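Local coordinates for bumblebee peptidoglycan recognition protein SA (Bombus, PDB 5XZ4) that probably senses bacterial peptidoglycan in insect innate immunity, binding Dap-type chains in preference to Lys-type ones through an amidase-like domain, at residues Arg58-His61 with Met62-Gly66; Gly109-Glu113 with Lys114-Asp118; Arg142-Gly145 with Ala146-Thr150; Met153-Ser157 with Lys158-Gln162. All coordinates share one frame; numbering follows the deposited sequence.

The four contacts are local, each within one continuous run of chain. Interaction 1 stands apart, near the C-terminal end of helix 47-64, its centre about 24 or 25 Å from those of the others. There OG of S59 is hydrogen-bonded to a bound Tris molecule, probably from the crystallisation liquor. Interactions 2, 3 and 4 cluster round helix 157-163. The centres of interactions 2 and 4 are about 8 Å apart, and two hydrogen bonds join them, Q112 to S157 and A116 to Q162. Interactions 3 and 4 have centres about 10 Å apart and share the bond from Q160 to Q148. This short helix is thus tied to the loop before helix 118-134 and to the turn that follows strand 141-145.

Interaction 1: Arg58-His61 with Met62-Gly66; sequences RSYH and MDSNG
R58 and M62 meet one turn apart near the C-terminal end of helix 47-64, where the helix widens into a pi-type turn at 62-64. The guanidinium turns its edge to the thioether, with the sulfur near its plane. NH2 of R58 makes a weak hydrogen bond to SD of M62 at 3.4 Å. CG of R58, anti to the backbone N (chi1 -179°), lies 3.7 Å from SD of M62, and bends at chi2 and chi3 curl the guanidinium back until NH2 reaches the sulfur. A water takes a hydrogen bond from the same NH2 and donates to OD1 of D63. NH1 forms a salt bridge with E55. With an alanine here, E55 would probably lose its ionic partner, and SD of M62 and the water on D63 would lose the NH2 they share.

The Y60 ring lies along the next turn. CE1 of Y60 comes to 3.5 Å from CB of S64. The ring and the N65 amide are steeply inclined, their planes 74° apart, and a water joins OH of Y60 to OD1 of N65. The H61 ring and the N65 amide lie alongside each other, their ends directed alike. Their planes are only 29° apart, and CD2 of H61 is 3.5 Å from ND2 of N65. ND1 of H61 is hydrogen-bonded to the backbone N of G71, which helps fix the imidazole. The widened turn is plain in the backbone: O of Y60 accepts from N of S64 at 2.9 Å and from N of N65 at 3.0 Å.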
loop_
_atom_site.group_PDB
_atom_site.type_symbol
_atom_site.label_atom_id
_atom_site.label_comp_id
_atom_site.label_asym_id
_atom_site.label_seq_id
_atom_site.Cartn_x
_atom_site.Cartn_y
_atom_site.Cartn_z
ATOM N N ARG A 58 -5.933 5.680 -9.530
ATOM C CA ARG A 58 -6.901 4.705 -10.036
ATOM C C ARG A 58 -7.213 4.945 -11.538
ATOM O O ARG A 58 -7.231 4.012 -12.349
ATOM C CB ARG A 58 -8.222 4.753 -9.237
ATOM C CG ARG A 58 -9.260 3.742 -9.699
ATOM C CD ARG A 58 -10.676 4.299 -9.590
ATOM N NE ARG A 58 -10.900 5.543 -10.349
ATOM C CZ ARG A 58 -11.033 5.625 -11.674
ATOM N NH1 ARG A 58 -11.261 6.836 -12.224
ATOM N NH2 ARG A 58 -10.976 4.546 -12.456
ATOM N N SER A 59 -7.507 6.207 -11.888
ATOM C CA SER A 59 -7.840 6.561 -13.271
ATOM C C SER A 59 -6.686 6.132 -14.212
ATOM O O SER A 59 -6.938 5.530 -15.270
ATOM C CB SER A 59 -8.061 8.063 -13.327
ATOM O OG SER A 59 -8.376 8.477 -14.657
ATOM N N TYR A 60 -5.448 6.443 -13.831
ATOM C CA TYR A 60 -4.294 6.093 -14.662
ATOM C C TYR A 60 -4.120 4.559 -14.790
ATOM O O TYR A 60 -3.943 4.012 -15.879
ATOM C CB TYR A 60 -3.051 6.808 -14.126
ATOM C CG TYR A 60 -1.826 6.581 -14.993
ATOM C CD1 TYR A 60 -1.691 7.196 -16.261
ATOM C CD2 TYR A 60 -0.799 5.734 -14.544
ATOM C CE1 TYR A 60 -0.573 6.937 -17.048
ATOM C CE2 TYR A 60 0.325 5.508 -15.333
ATOM C CZ TYR A 60 0.438 6.109 -16.575
ATOM O OH TYR A 60 1.545 5.871 -17.366
ATOM N N HIS A 61 -4.250 3.880 -13.660
ATOM C CA HIS A 61 -4.107 2.422 -13.675
ATOM C C HIS A 61 -5.168 1.727 -14.520
ATOM O O HIS A 61 -4.862 0.798 -15.281
ATOM C CB HIS A 61 -4.105 1.868 -12.235
ATOM C CG HIS A 61 -2.847 2.154 -11.474
ATOM N ND1 HIS A 61 -2.597 1.654 -10.206
ATOM C CD2 HIS A 61 -1.730 2.840 -11.835
ATOM C CE1 HIS A 61 -1.411 2.069 -9.806
ATOM N NE2 HIS A 61 -0.855 2.785 -10.776
ATOM N N MET A 62 -6.429 2.150 -14.366
ATOM C CA MET A 62 -7.519 1.516 -15.105
ATOM C C MET A 62 -7.562 1.933 -16.583
ATOM O O MET A 62 -7.693 1.083 -17.461
ATOM C CB MET A 62 -8.857 1.764 -14.411
ATOM C CG MET A 62 -8.914 1.035 -13.059
ATOM S SD MET A 62 -10.471 1.220 -12.148
ATOM C CE MET A 62 -11.554 0.262 -13.185
ATOM N N ASP A 63 -7.423 3.226 -16.862
ATOM C CA ASP A 63 -7.577 3.714 -18.253
ATOM C C ASP A 63 -6.306 3.579 -19.078
ATOM O O ASP A 63 -6.382 3.258 -20.261
ATOM C CB ASP A 63 -8.040 5.155 -18.257
ATOM C CG ASP A 63 -9.441 5.331 -17.740
ATOM O OD1 ASP A 63 -10.108 4.323 -17.391
ATOM O OD2 ASP A 63 -9.828 6.503 -17.687
ATOM N N SER A 64 -5.164 3.899 -18.476
ATOM C CA SER A 64 -3.888 3.866 -19.236
ATOM C C SER A 64 -3.211 2.521 -19.144
ATOM O O SER A 64 -2.794 1.986 -20.177
ATOM C CB SER A 64 -2.948 5.000 -18.815
ATOM O OG SER A 64 -3.391 6.247 -19.342
ATOM N N ASN A 65 -3.104 1.942 -17.946
ATOM C CA ASN A 65 -2.499 0.604 -17.847
ATOM C C ASN A 65 -3.438 -0.541 -18.201
ATOM O O ASN A 65 -2.961 -1.645 -18.492
ATOM C CB ASN A 65 -1.871 0.360 -16.474
ATOM C CG ASN A 65 -0.768 1.334 -16.134
ATOM O OD1 ASN A 65 -0.100 1.892 -17.015
ATOM N ND2 ASN A 65 -0.576 1.562 -14.865
ATOM N N GLY A 66 -4.747 -0.279 -18.198
ATOM C CA GLY A 66 -5.753 -1.292 -18.504
ATOM C C GLY A 66 -6.024 -2.288 -17.383
ATOM O O GLY A 66 -6.543 -3.387 -17.640
HETATM O O HOH W 1 -11.595 4.877 -15.221
HETATM O O HOH W 2 -7.819 8.252 -17.538
HETATM O O HOH W 3 2.369 3.340 -16.870
#

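Interaction 2: Gly109-Glu113 with Lys114-Asp118; sequences GNFQE and KAASD
F111 carries CG beside its backbone N and anti to its carbonyl carbon (chi1 -56°), which turns the ring toward A116. CB of A116 lies over one face, offset toward the rim. It is 4.0 Å from the centroid of the F111 ring and 14° off the ring normal, a CH-pi contact. The ring edge meets a backbone oxygen instead: O of K114 is in the ring plane, 3.4 Å from CD1 of F111. The same oxygen takes a CA-H...O contact from CA of F111 at 3.2 Å. The chain therefore curls round the start of the F111 side chain. With CG between its backbone N and carbonyl carbon (chi1 52°), K114 sets that carbon 3.5 Å from O of N110. L159 of helix 157-163 touches the F111 ring from the same side as A116. Q112 sends OE1 to the backbone N of S157. OD1 of N110 accepts from N of Q112 at 3.3 Å, in the carbonyl plane. This makes an Asx turn at the start of the loop, and S117 is the N-cap at its end, as the chain passes from strand 102-107 to helix 118-134 of the amidase-like fold.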
loop_
_atom_site.group_PDB
_atom_site.type_symbol
_atom_site.label_atom_id
_atom_site.label_comp_id
_atom_site.label_asym_id
_atom_site.label_seq_id
_atom_site.Cartn_x
_atom_site.Cartn_y
_atom_site.Cartn_z
ATOM N N GLY A 109 3.493 9.742 -2.392
ATOM C CA GLY A 109 4.643 10.635 -2.433
ATOM C C GLY A 109 5.842 9.972 -3.108
ATOM O O GLY A 109 5.760 8.811 -3.557
ATOM N N ASN A 110 6.937 10.725 -3.186
ATOM C CA ASN A 110 8.223 10.254 -3.691
ATOM C C ASN A 110 9.203 10.324 -2.516
ATOM O O ASN A 110 9.590 11.400 -2.068
ATOM C CB ASN A 110 8.695 11.130 -4.869
ATOM C CG ASN A 110 9.913 10.557 -5.572
ATOM O OD1 ASN A 110 10.716 9.870 -4.970
ATOM N ND2 ASN A 110 10.057 10.856 -6.861
ATOM N N PHE A 111 9.582 9.154 -2.013
ATOM C CA PHE A 111 10.441 9.059 -0.827
ATOM C C PHE A 111 11.872 8.591 -1.114
ATOM O O PHE A 111 12.524 8.002 -0.254
ATOM C CB PHE A 111 9.702 8.279 0.295
ATOM C CG PHE A 111 8.379 8.908 0.629
ATOM C CD1 PHE A 111 8.339 10.147 1.268
ATOM C CD2 PHE A 111 7.180 8.325 0.212
ATOM C CE1 PHE A 111 7.127 10.791 1.519
ATOM C CE2 PHE A 111 5.955 8.972 0.461
ATOM C CZ PHE A 111 5.936 10.201 1.116
ATOM N N GLN A 112 12.351 8.912 -2.324
ATOM C CA GLN A 112 13.739 8.650 -2.729
ATOM C C GLN A 112 14.725 9.540 -1.970
ATOM O O GLN A 112 15.771 9.074 -1.529
ATOM C CB GLN A 112 13.902 8.803 -4.256
ATOM C CG GLN A 112 15.315 8.524 -4.804
ATOM C CD GLN A 112 15.894 7.147 -4.453
ATOM O OE1 GLN A 112 15.136 6.178 -4.259
ATOM N NE2 GLN A 112 17.195 7.055 -4.381
ATOM N N GLU A 113 14.356 10.807 -1.804
ATOM C CA GLU A 113 15.251 11.837 -1.270
ATOM C C GLU A 113 14.736 12.416 0.046
ATOM O O GLU A 113 15.518 12.930 0.849
ATOM C CB GLU A 113 15.424 12.969 -2.288
ATOM C CG GLU A 113 16.060 12.551 -3.607
ATOM C CD GLU A 113 17.538 12.865 -3.674
ATOM O OE1 GLU A 113 18.296 12.439 -2.774
ATOM O OE2 GLU A 113 17.940 13.538 -4.643
ATOM N N LYS A 114 13.419 12.363 0.242
ATOM C CA LYS A 114 12.811 12.807 1.502
ATOM C C LYS A 114 12.136 11.680 2.275
ATOM O O LYS A 114 11.671 10.685 1.695
ATOM C CB LYS A 114 11.845 13.982 1.305
ATOM C CG LYS A 114 10.776 13.804 0.242
ATOM C CD LYS A 114 10.138 15.145 -0.131
ATOM C CE LYS A 114 10.997 15.971 -1.070
ATOM N NZ LYS A 114 10.465 17.343 -1.307
ATOM N N ALA A 115 12.095 11.853 3.593
ATOM C CA ALA A 115 11.458 10.899 4.503
ATOM C C ALA A 115 9.939 11.009 4.470
ATOM O O ALA A 115 9.388 12.092 4.263
ATOM C CB ALA A 115 11.953 11.113 5.924
ATOM N N ALA A 116 9.260 9.880 4.674
ATOM C CA ALA A 116 7.825 9.900 4.939
ATOM C C ALA A 116 7.566 10.439 6.360
ATOM O O ALA A 116 8.373 10.218 7.273
ATOM C CB ALA A 116 7.254 8.511 4.761
ATOM N N SER A 117 6.463 11.166 6.536
ATOM C CA SER A 117 6.176 11.793 7.829
ATOM C C SER A 117 5.850 10.727 8.881
ATOM O O SER A 117 5.433 9.604 8.549
ATOM C CB SER A 117 5.014 12.772 7.733
ATOM O OG SER A 117 3.830 12.078 7.432
ATOM N N ASP A 118 5.978 11.119 10.148
ATOM C CA ASP A 118 5.604 10.224 11.244
ATOM C C ASP A 118 4.150 9.742 11.169
ATOM O O ASP A 118 3.865 8.558 11.413
ATOM C CB ASP A 118 5.841 10.893 12.591
ATOM C CG ASP A 118 7.314 11.121 12.899
ATOM O OD1 ASP A 118 8.188 10.376 12.407
ATOM O OD2 ASP A 118 7.584 12.079 13.651
#

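Interaction 3: Arg142-Gly145 with Ala146-Thr150; sequences RVIG and AKQVT
The backbone N of G145 donates to OE1 of Q148 at 2.9 Å, and the side chain thereby closes back on the strand end. The bond is fairly straight, with an N-H...O angle of 161°, but the donor stands above the plane of the amide. OE1 of Q148 is heavily used, since it also accepts from NE1 of W169 and NE2 of Q160. NE2 of Q148 donates to O of V170. Both ends of this amide are therefore satisfied, which fixes its rotation. Its chain is extended beyond CG, and this carries the amide over I144, where OE1 is 3.8 Å from CB of I144.

In the backbone, N of Q148 donates to O of G145 at 3.0 Å. This closes a type I beta turn directly after strand 141-145, an outermost strand of the mixed sheet in this chain. A second turn overlaps it. O of A146 accepts from N of V149 and from N of T150. It also takes a bond from the hydroxyl OG1 of T150 at 2.9 Å, with the donor well above the carbonyl plane.

The apolar part of the contact pairs I144 with V149, whose side chains meet at about a right angle. I144 places CG1 between its backbone N and carbonyl carbon (chi1 56°), and CD1 at its end comes 3.5 Å from CG1 of V149. On the strand itself, I144 is paired with V34 by backbone hydrogen bonds.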
loop_
_atom_site.group_PDB
_atom_site.type_symbol
_atom_site.label_atom_id
_atom_site.label_comp_id
_atom_site.label_asym_id
_atom_site.label_seq_id
_atom_site.Cartn_x
_atom_site.Cartn_y
_atom_site.Cartn_z
ATOM N N ARG A 142 5.977 -10.972 7.057
ATOM C CA ARG A 142 7.254 -10.448 6.580
ATOM C C ARG A 142 7.004 -9.151 5.807
ATOM O O ARG A 142 6.323 -9.174 4.776
ATOM C CB ARG A 142 7.959 -11.480 5.700
ATOM C CG ARG A 142 8.443 -12.695 6.498
ATOM C CD ARG A 142 8.837 -13.841 5.590
ATOM N NE ARG A 142 9.096 -15.080 6.326
ATOM C CZ ARG A 142 9.420 -16.242 5.764
ATOM N NH1 ARG A 142 9.622 -17.306 6.533
ATOM N NH2 ARG A 142 9.546 -16.356 4.440
ATOM N N VAL A 143 7.530 -8.042 6.313
ATOM C CA VAL A 143 7.378 -6.737 5.647
ATOM C C VAL A 143 8.656 -6.505 4.842
ATOM O O VAL A 143 9.765 -6.629 5.378
ATOM C CB VAL A 143 7.156 -5.599 6.665
ATOM C CG1 VAL A 143 7.164 -4.242 5.961
ATOM C CG2 VAL A 143 5.854 -5.799 7.423
ATOM N N ILE A 144 8.496 -6.178 3.559
ATOM C CA ILE A 144 9.658 -5.905 2.676
ATOM C C ILE A 144 9.384 -4.691 1.801
ATOM O O ILE A 144 8.219 -4.411 1.482
ATOM C CB ILE A 144 10.059 -7.127 1.816
ATOM C CG1 ILE A 144 8.904 -7.643 0.978
ATOM C CG2 ILE A 144 10.633 -8.250 2.685
ATOM C CD1 ILE A 144 9.291 -8.687 -0.051
ATOM N N GLY A 145 10.445 -3.969 1.419
ATOM C CA GLY A 145 10.304 -2.903 0.401
ATOM C C GLY A 145 10.254 -3.545 -0.970
ATOM O O GLY A 145 10.915 -4.571 -1.196
ATOM N N ALA A 146 9.515 -2.932 -1.900
ATOM C CA ALA A 146 9.430 -3.481 -3.271
ATOM C C ALA A 146 10.790 -3.765 -3.936
ATOM O O ALA A 146 10.967 -4.816 -4.585
ATOM C CB ALA A 146 8.600 -2.556 -4.155
ATOM N N LYS A 147 11.745 -2.856 -3.720
ATOM C CA LYS A 147 13.074 -2.962 -4.335
ATOM C C LYS A 147 13.839 -4.231 -3.926
ATOM O O LYS A 147 14.780 -4.597 -4.600
ATOM C CB LYS A 147 13.936 -1.721 -4.028
ATOM C CG LYS A 147 14.240 -1.460 -2.550
ATOM C CD LYS A 147 14.968 -0.135 -2.324
ATOM C CE LYS A 147 16.341 -0.120 -2.968
ATOM N NZ LYS A 147 16.997 1.215 -2.970
ATOM N N GLN A 148 13.443 -4.877 -2.826
ATOM C CA GLN A 148 14.109 -6.104 -2.356
ATOM C C GLN A 148 13.761 -7.314 -3.212
ATOM O O GLN A 148 14.522 -8.291 -3.222
ATOM C CB GLN A 148 13.713 -6.387 -0.907
ATOM C CG GLN A 148 14.240 -5.362 0.062
ATOM C CD GLN A 148 13.826 -5.655 1.490
ATOM O OE1 GLN A 148 13.075 -4.903 2.101
ATOM N NE2 GLN A 148 14.351 -6.757 2.042
ATOM N N VAL A 149 12.623 -7.254 -3.929
ATOM C CA VAL A 149 12.119 -8.395 -4.718
ATOM C C VAL A 149 11.811 -8.130 -6.197
ATOM O O VAL A 149 11.473 -9.065 -6.921
ATOM C CB VAL A 149 10.897 -9.076 -4.062
ATOM C CG1 VAL A 149 11.313 -9.729 -2.750
ATOM C CG2 VAL A 149 9.724 -8.109 -3.889
ATOM N N THR A 150 11.861 -6.862 -6.607
ATOM C CA THR A 150 11.645 -6.488 -8.003
ATOM C C THR A 150 12.619 -5.383 -8.377
ATOM O O THR A 150 13.130 -4.660 -7.512
ATOM C CB THR A 150 10.209 -5.947 -8.241
ATOM O OG1 THR A 150 9.941 -4.862 -7.337
ATOM C CG2 THR A 150 9.151 -7.033 -8.094
#

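Interaction 4: Met153-Ser157 with Lys158-Gln162; sequences MSPGS and KLQKQ
Helix 157-163 begins here, with G156 at the N-cap and P155, after a cis peptide bond, just before it. L159 and Q160 both reach back to the proline. CD2 of L159 packs 3.8 Å from CB of P155, and CB of L159 sits 3.4 Å from O of P155. An alanine in place of L159 would probably open a gap between P155, F111 and L121, all of which the leucine touches. The first helical bond runs from N of Q160 to O of G156 at 2.9 Å, nearly in line with the carbonyl. The next runs from N of K161 to O of S157. A water donates to that same oxygen and accepts from NZ of K161, whose chain bends at its end (chi4 70°) to reach it. Q160 has CG anti to its N and folds at chi2 (73°), which brings OE1 to the CD-CG edge of the proline ring. NE2 of Q160 donates to OE1 of Q148. OE1 of Q160 is buried, has no hydrogen-bond partner in the model, and lies 3.3 Å from CD of P155. The amide is thus probably oriented by its NE2 bond, its oxygen facing CH groups of P155 and CA of G145.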
loop_
_atom_site.group_PDB
_atom_site.type_symbol
_atom_site.label_atom_id
_atom_site.label_comp_id
_atom_site.label_asym_id
_atom_site.label_seq_id
_atom_site.Cartn_x
_atom_site.Cartn_y
_atom_site.Cartn_z
ATOM N N MET A 153 12.991 1.332 -7.920
ATOM C CA MET A 153 13.478 2.164 -6.807
ATOM C C MET A 153 12.466 2.290 -5.648
ATOM O O MET A 153 12.834 2.698 -4.544
ATOM C CB MET A 153 14.011 3.525 -7.293
ATOM C CG MET A 153 15.331 3.419 -8.074
ATOM S SD MET A 153 16.740 2.705 -7.179
ATOM C CE MET A 153 17.346 4.134 -6.288
ATOM N N SER A 154 11.223 1.869 -5.889
ATOM C CA SER A 154 10.156 1.871 -4.855
ATOM C C SER A 154 10.600 1.019 -3.632
ATOM O O SER A 154 11.113 -0.105 -3.822
ATOM C CB SER A 154 8.884 1.325 -5.495
ATOM O OG SER A 154 7.800 1.373 -4.574
ATOM N N PRO A 155 10.437 1.495 -2.384
ATOM C CA PRO A 155 9.607 2.613 -1.948
ATOM C C PRO A 155 10.378 3.924 -1.771
ATOM O O PRO A 155 9.917 4.814 -1.044
ATOM C CB PRO A 155 9.115 2.110 -0.572
ATOM C CG PRO A 155 10.328 1.391 -0.028
ATOM C CD PRO A 155 10.847 0.651 -1.237
ATOM N N GLY A 156 11.539 4.018 -2.417
ATOM C CA GLY A 156 12.450 5.147 -2.264
ATOM C C GLY A 156 13.457 4.878 -1.169
ATOM O O GLY A 156 13.123 4.283 -0.139
ATOM N N SER A 157 14.694 5.303 -1.384
ATOM C CA SER A 157 15.770 4.977 -0.452
ATOM C C SER A 157 15.502 5.409 0.988
ATOM O O SER A 157 15.831 4.681 1.924
ATOM C CB SER A 157 17.093 5.554 -0.951
ATOM O OG SER A 157 17.476 4.891 -2.139
ATOM N N LYS A 158 14.896 6.585 1.162
ATOM C CA LYS A 158 14.652 7.092 2.497
ATOM C C LYS A 158 13.570 6.294 3.248
ATOM O O LYS A 158 13.769 5.934 4.403
ATOM C CB LYS A 158 14.341 8.589 2.474
ATOM C CG LYS A 158 14.405 9.251 3.831
ATOM C CD LYS A 158 15.826 9.605 4.253
ATOM C CE LYS A 158 15.829 10.292 5.610
ATOM N NZ LYS A 158 17.192 10.293 6.196
ATOM N N LEU A 159 12.446 6.012 2.570
ATOM C CA LEU A 159 11.383 5.202 3.155
ATOM C C LEU A 159 11.875 3.772 3.400
ATOM O O LEU A 159 11.517 3.167 4.410
ATOM C CB LEU A 159 10.122 5.225 2.293
ATOM C CG LEU A 159 8.923 4.401 2.760
ATOM C CD1 LEU A 159 8.507 4.604 4.213
ATOM C CD2 LEU A 159 7.770 4.759 1.844
ATOM N N GLN A 160 12.691 3.247 2.489
ATOM C CA GLN A 160 13.308 1.931 2.689
ATOM C C GLN A 160 14.091 1.862 4.010
ATOM O O GLN A 160 13.971 0.884 4.754
ATOM C CB GLN A 160 14.170 1.546 1.489
ATOM C CG GLN A 160 14.853 0.182 1.623
ATOM C CD GLN A 160 13.891 -0.990 1.483
ATOM O OE1 GLN A 160 12.773 -0.837 1.009
ATOM N NE2 GLN A 160 14.327 -2.173 1.883
ATOM N N LYS A 161 14.873 2.902 4.307
ATOM C CA LYS A 161 15.575 2.998 5.597
ATOM C C LYS A 161 14.585 3.059 6.771
ATOM O O LYS A 161 14.771 2.382 7.784
ATOM C CB LYS A 161 16.543 4.199 5.616
ATOM C CG LYS A 161 17.763 4.014 4.723
ATOM C CD LYS A 161 18.748 5.178 4.782
ATOM C CE LYS A 161 20.004 4.904 3.952
ATOM N NZ LYS A 161 19.755 4.918 2.478
ATOM N N GLN A 162 13.504 3.834 6.627
ATOM C CA GLN A 162 12.547 4.018 7.711
ATOM C C GLN A 162 11.833 2.713 8.128
ATOM O O GLN A 162 11.621 2.466 9.308
ATOM C CB GLN A 162 11.515 5.105 7.342
ATOM C CG GLN A 162 12.105 6.516 7.227
ATOM C CD GLN A 162 11.081 7.521 6.697
ATOM O OE1 GLN A 162 10.772 7.542 5.508
ATOM N NE2 GLN A 162 10.574 8.354 7.579
HETATM O O HOH W 4 17.978 2.896 1.624
#